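Local coordinates for protein aspartate aminotransferase (Giardia lamblia, PDB 3MEB) that probably catalyses the pyridoxal-phosphate-dependent transfer of an amino group from L-aspartate to 2-oxoglutarate, giving oxaloacetate and L-glutamate, and works as a homodimer, at residues A[153-156]-A[160-163]; A[130-135]-A[237-242]; A[136-141]-A[268-273]. All coordinates share one frame; numbering follows the deposited sequence.

Contact 1: A[153-156]-A[160-163]; sequences TTWP and GIYD. With SO4 (sulfate ion), chain C.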
ATOM      1  N   THR A 153      12.851 -14.709  19.175  1.00  4.43           N
ATOM      2  CA  THR A 153      11.405 -14.673  19.133  1.00  5.03           C
ATOM      3  C   THR A 153      11.027 -13.292  18.624  1.00  3.55           C
ATOM      4  O   THR A 153      11.564 -12.287  19.098  1.00  2.27           O
ATOM      5  CB  THR A 153      10.831 -14.899  20.570  1.00  6.29           C
ATOM      6  OG1 THR A 153      11.106 -16.252  20.946  1.00 10.93           O
ATOM      7  CG2 THR A 153       9.364 -14.689  20.642  1.00  7.79           C
ATOM      8  N   THR A 154      10.117 -13.245  17.641  1.00  3.14           N
ATOM      9  CA  THR A 154       9.717 -11.996  16.985  1.00  3.12           C
ATOM     10  C   THR A 154       8.356 -12.150  16.317  1.00  4.01           C
ATOM     11  O   THR A 154       7.761 -13.225  16.316  1.00  3.15           O
ATOM     12  CB  THR A 154      10.784 -11.554  15.967  1.00  2.89           C
ATOM     13  OG1 THR A 154      10.662 -10.146  15.715  1.00  2.78           O
ATOM     14  CG2 THR A 154      10.711 -12.355  14.634  1.00  2.00           C
ATOM     15  N   TRP A 155       7.847 -11.072  15.750  1.00  5.22           N
ATOM     16  CA  TRP A 155       6.567 -11.116  15.063  1.00  5.85           C
ATOM     17  C   TRP A 155       6.686 -11.997  13.815  1.00  6.15           C
ATOM     18  O   TRP A 155       7.550 -11.710  12.956  1.00  5.15           O
ATOM     19  CB  TRP A 155       6.233  -9.708  14.620  1.00  6.85           C
ATOM     20  CG  TRP A 155       4.838  -9.469  14.125  1.00  6.94           C
ATOM     21  CD1 TRP A 155       3.648  -9.806  14.740  1.00  8.12           C
ATOM     22  CD2 TRP A 155       4.492  -8.716  12.953  1.00  6.86           C
ATOM     23  NE1 TRP A 155       2.584  -9.313  14.003  1.00  7.05           N
ATOM     24  CE2 TRP A 155       3.078  -8.654  12.897  1.00  8.66           C
ATOM     25  CE3 TRP A 155       5.243  -8.076  11.957  1.00  5.18           C
ATOM     26  CZ2 TRP A 155       2.401  -7.994  11.860  1.00  8.68           C
ATOM     27  CZ3 TRP A 155       4.559  -7.411  10.913  1.00  7.46           C
ATOM     28  CH2 TRP A 155       3.162  -7.390  10.878  1.00  8.96           C
ATOM     29  N   PRO A 156       5.824 -13.053  13.699  1.00  6.11           N
ATOM     30  CA  PRO A 156       5.963 -14.000  12.606  1.00  5.53           C
ATOM     31  C   PRO A 156       6.081 -13.362  11.241  1.00  4.74           C
ATOM     32  O   PRO A 156       6.885 -13.814  10.413  1.00  4.56           O
ATOM     33  CB  PRO A 156       4.682 -14.846  12.712  1.00  6.31           C
ATOM     34  CG  PRO A 156       4.416 -14.902  14.147  1.00  6.90           C
ATOM     35  CD  PRO A 156       4.840 -13.531  14.696  1.00  6.62           C
ATOM     36  N   GLY A 160       8.421 -13.267   6.874  1.00  2.25           N
ATOM     37  CA  GLY A 160       7.893 -13.197   5.504  1.00  3.06           C
ATOM     38  C   GLY A 160       8.260 -11.911   4.786  1.00  2.59           C
ATOM     39  O   GLY A 160       8.532 -11.911   3.602  1.00  2.96           O
ATOM     40  N   ILE A 161       8.205 -10.799   5.511  1.00  3.11           N
ATOM     41  CA  ILE A 161       8.612  -9.513   4.991  1.00  2.64           C
ATOM     42  C   ILE A 161      10.057  -9.667   4.570  1.00  2.48           C
ATOM     43  O   ILE A 161      10.437  -9.286   3.459  1.00  2.00           O
ATOM     44  CB  ILE A 161       8.469  -8.397   6.027  1.00  2.00           C
ATOM     45  CG1 ILE A 161       6.995  -8.229   6.431  1.00  2.86           C
ATOM     46  CG2 ILE A 161       9.023  -7.085   5.447  1.00  2.99           C
ATOM     47  CD1 ILE A 161       6.756  -7.592   7.789  1.00  2.00           C
ATOM     48  N   TYR A 162      10.853 -10.262   5.462  1.00  2.26           N
ATOM     49  CA  TYR A 162      12.249 -10.545   5.157  1.00  2.30           C
ATOM     50  C   TYR A 162      12.403 -11.444   3.931  1.00  2.62           C
ATOM     51  O   TYR A 162      13.232 -11.159   3.048  1.00  2.25           O
ATOM     52  CB  TYR A 162      12.965 -11.157   6.368  1.00  2.82           C
ATOM     53  CG  TYR A 162      14.430 -11.352   6.131  1.00  3.07           C
ATOM     54  CD1 TYR A 162      14.883 -12.485   5.476  1.00  3.28           C
ATOM     55  CD2 TYR A 162      15.378 -10.403   6.549  1.00  2.33           C
ATOM     56  CE1 TYR A 162      16.239 -12.686   5.220  1.00  2.95           C
ATOM     57  CE2 TYR A 162      16.740 -10.608   6.309  1.00  2.00           C
ATOM     58  CZ  TYR A 162      17.159 -11.754   5.638  1.00  2.00           C
ATOM     59  OH  TYR A 162      18.496 -12.036   5.369  1.00  2.31           O
ATOM     60  N   ASP A 163      11.622 -12.528   3.856  1.00  2.00           N
ATOM     61  CA  ASP A 163      11.808 -13.451   2.748  1.00  2.73           C
ATOM     62  C   ASP A 163      11.547 -12.782   1.411  1.00  2.10           C
ATOM     63  O   ASP A 163      12.264 -12.999   0.435  1.00  3.14           O
ATOM     64  CB  ASP A 163      10.901 -14.651   2.875  1.00  2.57           C
ATOM     65  CG  ASP A 163      11.098 -15.639   1.755  1.00  5.59           C
ATOM     66  OD1 ASP A 163      12.260 -16.002   1.432  1.00  5.07           O
ATOM     67  OD2 ASP A 163      10.069 -16.080   1.217  1.00  6.41           O
TER
HETATM   68  S   SO4 C 501      -0.690  -8.603  15.591  1.00 16.77           S
HETATM   69  O1  SO4 C 501       0.594  -9.187  16.041  1.00 18.97           O
HETATM   70  O2  SO4 C 501      -1.839  -9.387  16.020  1.00 15.32           O
HETATM   71  O3  SO4 C 501      -0.761  -7.249  16.090  1.00 22.22           O
HETATM   72  O4  SO4 C 501      -0.625  -8.569  14.147  1.00 23.68           O
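Trp155 and Ile161 make the apolar part of this contact: CD1 of Ile161 lies 3.8 Å from CZ3 on the six-membered ring of Trp155, and the two side chains cross at about a right angle. CG of Trp155 stands anti to the backbone N (chi1 -169°), which carries the indole off the loop toward the cofactor. Isoleucine suits position 161 because its long CG1-CD1 arm reaches the apolar benzene edge from the helix, leaving NE1 on the pyrrole side for the sulfate. Between the backbones, Pro156 O and Gly160 N are 3.9 Å apart, too far to bond. In this fold-type-I aminotransferase the loop follows strand 148-151 and leads into helix 157-166, so Trp155 enters the pyridoxal phosphate pocket at the carboxyl end of a parallel strand. The polar part is a sulfate at the pyrrole edge of the indole, across the ring system from Ile161. Trp155 NE1 donates a bent hydrogen bond (131°) to sulfate O1 at 2.9 Å, and a weak, straighter one to O4, which lies in the ring plane. The ion, probably from the crystallisation liquor, is also hydrogen-bonded to Arg419, Asn213, Gly57 and Lys277, and probably occupies the place of a substrate carboxylate, as in related aspartate aminotransferases.

Contact 2: A[130-135]-A[237-242]; sequences GSLHIG and IAFFDS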
ATOM      1  N   GLY A 130       4.284  -1.969   5.740  1.00  2.00           N
ATOM      2  CA  GLY A 130       4.773  -1.316   4.527  1.00  2.00           C
ATOM      3  C   GLY A 130       6.051  -0.544   4.814  1.00  2.00           C
ATOM      4  O   GLY A 130       6.914  -0.402   3.945  1.00  2.00           O
ATOM      5  N   SER A 131       6.170  -0.061   6.050  1.00  2.00           N
ATOM      6  CA  SER A 131       7.403   0.626   6.486  1.00  2.00           C
ATOM      7  C   SER A 131       8.554  -0.391   6.581  1.00  2.00           C
ATOM      8  O   SER A 131       9.646  -0.122   6.084  1.00  2.41           O
ATOM      9  CB  SER A 131       7.158   1.388   7.779  1.00  2.00           C
ATOM     10  OG  SER A 131       6.182   2.400   7.615  1.00  2.00           O
ATOM     11  N   LEU A 132       8.286  -1.589   7.118  1.00  2.00           N
ATOM     12  CA  LEU A 132       9.299  -2.657   7.196  1.00  2.00           C
ATOM     13  C   LEU A 132       9.711  -3.125   5.834  1.00  2.00           C
ATOM     14  O   LEU A 132      10.887  -3.314   5.588  1.00  2.44           O
ATOM     15  CB  LEU A 132       8.775  -3.876   7.979  1.00  2.00           C
ATOM     16  CG  LEU A 132       8.464  -3.666   9.475  1.00  2.23           C
ATOM     17  CD1 LEU A 132       7.433  -4.680   9.969  1.00  2.00           C
ATOM     18  CD2 LEU A 132       9.791  -3.672  10.354  1.00  2.47           C
ATOM     19  N   HIS A 133       8.739  -3.413   4.979  1.00  2.00           N
ATOM     20  CA  HIS A 133       9.047  -3.773   3.612  1.00  2.00           C
ATOM     21  C   HIS A 133      10.048  -2.796   2.961  1.00  2.00           C
ATOM     22  O   HIS A 133      11.108  -3.217   2.493  1.00  2.00           O
ATOM     23  CB  HIS A 133       7.791  -3.933   2.741  1.00  2.00           C
ATOM     24  CG  HIS A 133       8.101  -4.127   1.295  1.00  2.00           C
ATOM     25  ND1 HIS A 133       8.693  -5.275   0.804  1.00  2.00           N
ATOM     26  CD2 HIS A 133       7.928  -3.307   0.232  1.00  2.00           C
ATOM     27  CE1 HIS A 133       8.881  -5.145  -0.497  1.00  2.00           C
ATOM     28  NE2 HIS A 133       8.434  -3.957  -0.869  1.00  2.00           N
ATOM     29  N   ILE A 134       9.680  -1.526   2.929  1.00  2.00           N
ATOM     30  CA  ILE A 134      10.474  -0.504   2.230  1.00  2.00           C
ATOM     31  C   ILE A 134      11.827  -0.290   2.917  1.00  2.00           C
ATOM     32  O   ILE A 134      12.853  -0.126   2.236  1.00  2.00           O
ATOM     33  CB  ILE A 134       9.711   0.842   2.091  1.00  2.00           C
ATOM     34  CG1 ILE A 134       8.518   0.666   1.145  1.00  2.00           C
ATOM     35  CG2 ILE A 134      10.647   1.960   1.550  1.00  2.00           C
ATOM     36  CD1 ILE A 134       8.910   0.366  -0.324  1.00  2.00           C
ATOM     37  N   GLY A 135      11.830  -0.367   4.246  1.00  2.00           N
ATOM     38  CA  GLY A 135      13.052  -0.194   5.014  1.00  2.00           C
ATOM     39  C   GLY A 135      14.000  -1.393   4.870  1.00  2.00           C
ATOM     40  O   GLY A 135      15.213  -1.222   4.654  1.00  2.00           O
ATOM     41  N   ILE A 237      23.797  -1.023  12.766  1.00  4.37           N
ATOM     42  CA  ILE A 237      22.595  -0.262  12.490  1.00  4.51           C
ATOM     43  C   ILE A 237      21.445  -0.880  13.306  1.00  4.34           C
ATOM     44  O   ILE A 237      21.287  -2.101  13.339  1.00  5.09           O
ATOM     45  CB  ILE A 237      22.263  -0.272  10.980  1.00  4.40           C
ATOM     46  CG1 ILE A 237      23.399   0.344  10.141  1.00  6.97           C
ATOM     47  CG2 ILE A 237      20.973   0.496  10.719  1.00  4.53           C
ATOM     48  CD1 ILE A 237      24.531  -0.634   9.800  1.00  7.06           C
ATOM     49  N   ALA A 238      20.658  -0.041  13.965  1.00  3.35           N
ATOM     50  CA  ALA A 238      19.487  -0.498  14.696  1.00  3.72           C
ATOM     51  C   ALA A 238      18.266  -0.234  13.837  1.00  3.51           C
ATOM     52  O   ALA A 238      18.059   0.906  13.404  1.00  5.17           O
ATOM     53  CB  ALA A 238      19.361   0.229  16.061  1.00  3.18           C
ATOM     54  N   PHE A 239      17.480  -1.277  13.570  1.00  2.48           N
ATOM     55  CA  PHE A 239      16.223  -1.134  12.879  1.00  2.54           C
ATOM     56  C   PHE A 239      15.135  -1.329  13.945  1.00  3.13           C
ATOM     57  O   PHE A 239      14.936  -2.437  14.429  1.00  2.41           O
ATOM     58  CB  PHE A 239      16.078  -2.172  11.778  1.00  2.48           C
ATOM     59  CG  PHE A 239      14.993  -1.820  10.739  1.00  2.70           C
ATOM     60  CD1 PHE A 239      15.299  -1.744   9.397  1.00  3.92           C
ATOM     61  CD2 PHE A 239      13.695  -1.539  11.123  1.00  3.57           C
ATOM     62  CE1 PHE A 239      14.332  -1.448   8.477  1.00  3.91           C
ATOM     63  CE2 PHE A 239      12.734  -1.213  10.198  1.00  4.94           C
ATOM     64  CZ  PHE A 239      13.060  -1.146   8.884  1.00  2.79           C
ATOM     65  N   PHE A 240      14.443  -0.259  14.289  1.00  2.71           N
ATOM     66  CA  PHE A 240      13.380  -0.312  15.273  1.00  2.83           C
ATOM     67  C   PHE A 240      12.043  -0.532  14.591  1.00  3.61           C
ATOM     68  O   PHE A 240      11.690   0.200  13.640  1.00  2.77           O
ATOM     69  CB  PHE A 240      13.358   0.981  16.080  1.00  4.21           C
ATOM     70  CG  PHE A 240      14.443   1.084  17.125  1.00  3.48           C
ATOM     71  CD1 PHE A 240      14.310   0.424  18.358  1.00  6.21           C
ATOM     72  CD2 PHE A 240      15.566   1.847  16.902  1.00  5.65           C
ATOM     73  CE1 PHE A 240      15.279   0.537  19.345  1.00  4.12           C
ATOM     74  CE2 PHE A 240      16.558   1.957  17.868  1.00  2.00           C
ATOM     75  CZ  PHE A 240      16.411   1.301  19.101  1.00  6.20           C
ATOM     76  N   ASP A 241      11.310  -1.548  15.067  1.00  3.54           N
ATOM     77  CA  ASP A 241       9.888  -1.716  14.776  1.00  3.49           C
ATOM     78  C   ASP A 241       9.129  -1.114  15.939  1.00  4.26           C
ATOM     79  O   ASP A 241       9.272  -1.558  17.085  1.00  2.96           O
ATOM     80  CB  ASP A 241       9.541  -3.199  14.621  1.00  3.67           C
ATOM     81  CG  ASP A 241       8.087  -3.451  14.228  1.00  4.88           C
ATOM     82  OD1 ASP A 241       7.199  -2.604  14.518  1.00 10.35           O
ATOM     83  OD2 ASP A 241       7.806  -4.553  13.678  1.00  3.84           O
ATOM     84  N   SER A 242       8.323  -0.099  15.655  1.00  4.79           N
ATOM     85  CA  SER A 242       7.671   0.642  16.712  1.00  6.83           C
ATOM     86  C   SER A 242       6.189   0.811  16.432  1.00  7.41           C
ATOM     87  O   SER A 242       5.769   1.741  15.737  1.00  8.47           O
ATOM     88  CB  SER A 242       8.301   2.016  16.880  1.00  7.67           C
ATOM     89  OG  SER A 242       7.556   2.723  17.853  1.00  8.26           O
TER
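Leu132 divides its two methyl groups between two residues of the strand. CD2 lies 3.8 Å from CE2 of Phe239, oblique to the ring, while CD1 sits 3.7 Å from OD2 of Asp241, with CD2 also near that OD2 at 4.0 Å. With CG anti to the carbonyl carbon (chi1 -65°) the branch swings toward the strand, although the CB bond itself does not point there; the leucine runs at about a right angle to the aspartate. One turn along the helix, Phe239 comes edge-on to Gly135: its CE1 is 3.6 Å from Gly135 C, and Gly135 CA lies in the plane of the ring. Glycine suits this place because a CB would point at the ring and collide with Phe239 CZ; without one, the phenyl edge rests directly on the helix backbone. The Asp241 carboxylate stretches from the strand with CG anti to the backbone N; it belongs to the pyridoxal phosphate pocket, and in this family the equivalent aspartate faces the pyridine nitrogen. Its OD2 is also hydrogen-bonded to His158, a second-shell partner that probably steadies it. Farther out, Phe136 meets the Phe239 ring edge-to-face. The 130-135 segment of helix 127-142 runs nearly antiparallel to strand 237-242 (166°, segment axes 10.1 Å apart), with Leu132 also touching Ile161 and His158 of helix 157-166, and Phe239 touching Leu270 and Ala272 of neighbouring strand 269-274.

Contact 3: A[136-141]-A[268-273]; sequences FEFLHL and EVLVAQ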
ATOM      1  N   PHE A 136      13.448  -2.605   4.887  1.00  2.00           N
ATOM      2  CA  PHE A 136      14.248  -3.822   4.595  1.00  2.00           C
ATOM      3  C   PHE A 136      14.892  -3.755   3.198  1.00  2.00           C
ATOM      4  O   PHE A 136      16.107  -4.039   3.011  1.00  2.45           O
ATOM      5  CB  PHE A 136      13.376  -5.077   4.697  1.00  2.00           C
ATOM      6  CG  PHE A 136      13.050  -5.515   6.098  1.00  2.18           C
ATOM      7  CD1 PHE A 136      13.189  -4.667   7.193  1.00  5.94           C
ATOM      8  CD2 PHE A 136      12.542  -6.794   6.322  1.00  3.19           C
ATOM      9  CE1 PHE A 136      12.832  -5.094   8.473  1.00  4.84           C
ATOM     10  CE2 PHE A 136      12.186  -7.205   7.592  1.00  3.39           C
ATOM     11  CZ  PHE A 136      12.330  -6.361   8.658  1.00  3.47           C
ATOM     12  N   GLU A 137      14.082  -3.418   2.199  1.00  2.00           N
ATOM     13  CA  GLU A 137      14.559  -3.294   0.841  1.00  2.00           C
ATOM     14  C   GLU A 137      15.557  -2.141   0.715  1.00  2.00           C
ATOM     15  O   GLU A 137      16.567  -2.259   0.013  1.00  2.00           O
ATOM     16  CB  GLU A 137      13.398  -3.078  -0.138  1.00  2.13           C
ATOM     17  CG  GLU A 137      13.823  -2.822  -1.570  1.00  2.00           C
ATOM     18  CD  GLU A 137      12.648  -2.504  -2.472  1.00  2.00           C
ATOM     19  OE1 GLU A 137      11.770  -1.659  -2.107  1.00  2.00           O
ATOM     20  OE2 GLU A 137      12.623  -3.068  -3.581  1.00  2.90           O
ATOM     21  N   PHE A 138      15.305  -1.052   1.419  1.00  2.05           N
ATOM     22  CA  PHE A 138      16.235   0.099   1.415  1.00  2.00           C
ATOM     23  C   PHE A 138      17.651  -0.353   1.802  1.00  2.00           C
ATOM     24  O   PHE A 138      18.629  -0.032   1.151  1.00  2.00           O
ATOM     25  CB  PHE A 138      15.708   1.168   2.372  1.00  2.00           C
ATOM     26  CG  PHE A 138      16.598   2.392   2.506  1.00  2.05           C
ATOM     27  CD1 PHE A 138      16.416   3.486   1.675  1.00  2.00           C
ATOM     28  CD2 PHE A 138      17.545   2.470   3.508  1.00  2.00           C
ATOM     29  CE1 PHE A 138      17.214   4.649   1.812  1.00  3.47           C
ATOM     30  CE2 PHE A 138      18.360   3.622   3.646  1.00  2.00           C
ATOM     31  CZ  PHE A 138      18.190   4.712   2.793  1.00  2.00           C
ATOM     32  N   LEU A 139      17.748  -1.110   2.881  1.00  2.31           N
ATOM     33  CA  LEU A 139      19.043  -1.564   3.362  1.00  2.00           C
ATOM     34  C   LEU A 139      19.615  -2.673   2.501  1.00  2.00           C
ATOM     35  O   LEU A 139      20.845  -2.708   2.280  1.00  2.16           O
ATOM     36  CB  LEU A 139      18.939  -2.009   4.834  1.00  2.47           C
ATOM     37  CG  LEU A 139      18.603  -0.912   5.858  1.00  3.06           C
ATOM     38  CD1 LEU A 139      18.383  -1.485   7.240  1.00  2.88           C
ATOM     39  CD2 LEU A 139      19.695   0.185   5.852  1.00  3.02           C
ATOM     40  N   HIS A 140      18.775  -3.583   2.010  1.00  2.00           N
ATOM     41  CA  HIS A 140      19.288  -4.670   1.187  1.00  2.44           C
ATOM     42  C   HIS A 140      19.867  -4.158  -0.136  1.00  2.00           C
ATOM     43  O   HIS A 140      20.843  -4.710  -0.678  1.00  2.00           O
ATOM     44  CB  HIS A 140      18.193  -5.726   0.933  1.00  2.65           C
ATOM     45  CG  HIS A 140      18.698  -6.931   0.213  1.00  6.49           C
ATOM     46  ND1 HIS A 140      19.736  -7.697   0.694  1.00  9.96           N
ATOM     47  CD2 HIS A 140      18.326  -7.489  -0.964  1.00 11.26           C
ATOM     48  CE1 HIS A 140      19.953  -8.702  -0.135  1.00 11.50           C
ATOM     49  NE2 HIS A 140      19.123  -8.587  -1.159  1.00 11.03           N
ATOM     50  N   LEU A 141      19.258  -3.112  -0.671  1.00  2.00           N
ATOM     51  CA  LEU A 141      19.757  -2.454  -1.884  1.00  2.00           C
ATOM     52  C   LEU A 141      21.047  -1.685  -1.605  1.00  2.21           C
ATOM     53  O   LEU A 141      22.006  -1.809  -2.365  1.00  2.92           O
ATOM     54  CB  LEU A 141      18.700  -1.516  -2.487  1.00  2.00           C
ATOM     55  CG  LEU A 141      17.485  -2.239  -3.143  1.00  3.03           C
ATOM     56  CD1 LEU A 141      16.410  -1.261  -3.601  1.00  2.00           C
ATOM     57  CD2 LEU A 141      17.923  -3.169  -4.280  1.00  2.00           C
ATOM     58  N   GLU A 268      23.243   4.915  14.211  1.00  3.01           N
ATOM     59  CA  GLU A 268      22.422   5.141  13.022  1.00  2.91           C
ATOM     60  C   GLU A 268      21.249   4.162  13.052  1.00  3.31           C
ATOM     61  O   GLU A 268      21.441   2.971  13.273  1.00  2.56           O
ATOM     62  CB  GLU A 268      23.266   5.014  11.744  1.00  3.06           C
ATOM     63  CG  GLU A 268      24.386   6.051  11.739  1.00  2.51           C
ATOM     64  CD  GLU A 268      25.038   6.226  10.411  1.00  2.57           C
ATOM     65  OE1 GLU A 268      25.892   5.384  10.063  1.00  2.32           O
ATOM     66  OE2 GLU A 268      24.733   7.234   9.724  1.00  2.54           O
ATOM     67  N   VAL A 269      20.029   4.692  12.910  1.00  2.53           N
ATOM     68  CA  VAL A 269      18.817   3.886  13.064  1.00  2.00           C
ATOM     69  C   VAL A 269      17.848   4.029  11.910  1.00  2.00           C
ATOM     70  O   VAL A 269      17.866   5.028  11.176  1.00  2.33           O
ATOM     71  CB  VAL A 269      18.075   4.236  14.363  1.00  2.69           C
ATOM     72  CG1 VAL A 269      19.070   4.403  15.532  1.00  2.00           C
ATOM     73  CG2 VAL A 269      17.165   5.449  14.181  1.00  2.36           C
ATOM     74  N   LEU A 270      17.044   2.986  11.698  1.00  2.00           N
ATOM     75  CA  LEU A 270      15.775   3.112  11.029  1.00  2.00           C
ATOM     76  C   LEU A 270      14.645   2.875  12.054  1.00  2.00           C
ATOM     77  O   LEU A 270      14.831   2.179  13.078  1.00  2.00           O
ATOM     78  CB  LEU A 270      15.663   2.120   9.864  1.00  2.00           C
ATOM     79  CG  LEU A 270      16.492   2.431   8.591  1.00  2.04           C
ATOM     80  CD1 LEU A 270      17.931   2.099   8.719  1.00  3.87           C
ATOM     81  CD2 LEU A 270      15.921   1.622   7.428  1.00  2.95           C
ATOM     82  N   VAL A 271      13.493   3.472  11.781  1.00  2.00           N
ATOM     83  CA  VAL A 271      12.278   3.257  12.581  1.00  2.00           C
ATOM     84  C   VAL A 271      11.120   3.025  11.607  1.00  2.00           C
ATOM     85  O   VAL A 271      10.841   3.879  10.726  1.00  2.00           O
ATOM     86  CB  VAL A 271      11.940   4.450  13.478  1.00  2.00           C
ATOM     87  CG1 VAL A 271      10.700   4.201  14.288  1.00  2.00           C
ATOM     88  CG2 VAL A 271      13.154   4.827  14.433  1.00  2.00           C
ATOM     89  N   ALA A 272      10.454   1.883  11.769  1.00  2.00           N
ATOM     90  CA  ALA A 272       9.208   1.587  11.074  1.00  2.00           C
ATOM     91  C   ALA A 272       8.091   1.878  12.068  1.00  2.00           C
ATOM     92  O   ALA A 272       7.945   1.179  13.086  1.00  2.00           O
ATOM     93  CB  ALA A 272       9.167   0.168  10.645  1.00  2.00           C
ATOM     94  N   GLN A 273       7.356   2.939  11.821  1.00  2.00           N
ATOM     95  CA  GLN A 273       6.434   3.518  12.821  1.00  2.00           C
ATOM     96  C   GLN A 273       4.985   3.312  12.403  1.00  2.00           C
ATOM     97  O   GLN A 273       4.572   3.844  11.371  1.00  4.36           O
ATOM     98  CB  GLN A 273       6.766   4.998  12.984  1.00  2.00           C
ATOM     99  CG  GLN A 273       5.792   5.785  13.916  1.00  2.65           C
ATOM    100  CD  GLN A 273       6.068   7.278  13.923  1.00  2.00           C
ATOM    101  OE1 GLN A 273       6.581   7.833  12.946  1.00  3.87           O
ATOM    102  NE2 GLN A 273       5.691   7.940  15.000  1.00  2.00           N
TER
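Leu270 points from its strand straight into the isobutyl group of Leu139, and the two side chains meet tip to tip. CD1 of Leu270 lies 3.9 Å from CD2 of Leu139 and equally close to CD1 of that residue, while CD2 of Leu270 is 4.0 Å from both CG and CD1 of Leu139. The forked ends thus meet branch to branch through four contacts. In both leucines CG is anti to the carbonyl carbon (chi1 -65° in Leu139, -73° in Leu270), which directs both branches into the gap between backbones whose nearest CA atoms, those of Leu139 and Leu270, are 9.6 Å apart. Leucine suits both places, being long enough to bridge helix and strand and wholly apolar. Phe138 adds a looser touch, its CD2 4.3 Å from Leu270 CD2, with the methyl oblique to the ring. No hydrogen bond crosses between the two segments; this is a hydrophobic seam of the large domain of a fold-type-I enzyme, in which helix 127-142 lies against one face of a mixed seven-stranded sheet. Strand 269-274 sits inside that sheet, parallel to strand 237-242 and antiparallel to strand 287-292. Leu270 accordingly also touches Phe239 and Val291 from the strands beside it, whereas Val271 and Gln273 pack on helix 97-108. Beyond the leucines the seam is closed by the second subunit: Phe25 of that chain touches Phe138, Leu139 and Leu270 alike, and Phe28 of the same chain meets the Phe138 ring with the planes about 15° apart.

From the N terminus, helix 127-142 supplies segments 130-135 and 136-141 in succession. The chain then passes strand 148-151 and turns through 153-156 into helix 157-166, where contact 1 closes a short loop across three residues. Strand 237-242 next returns to the helix and closes contact 2 after 101 intervening residues; strand 269-274 closes contact 3 after 126. Contacts 2 and 3 cross along the chain, and contact 1 is nested inside both of their loops. Their two strands are neighbours, with Phe240 N 2.7 Å from Leu270 O, a probable hydrogen bond. Ile161 touches Phe136, so that helix 157-166, with the cofactor loop before it, packs on helix 127-142.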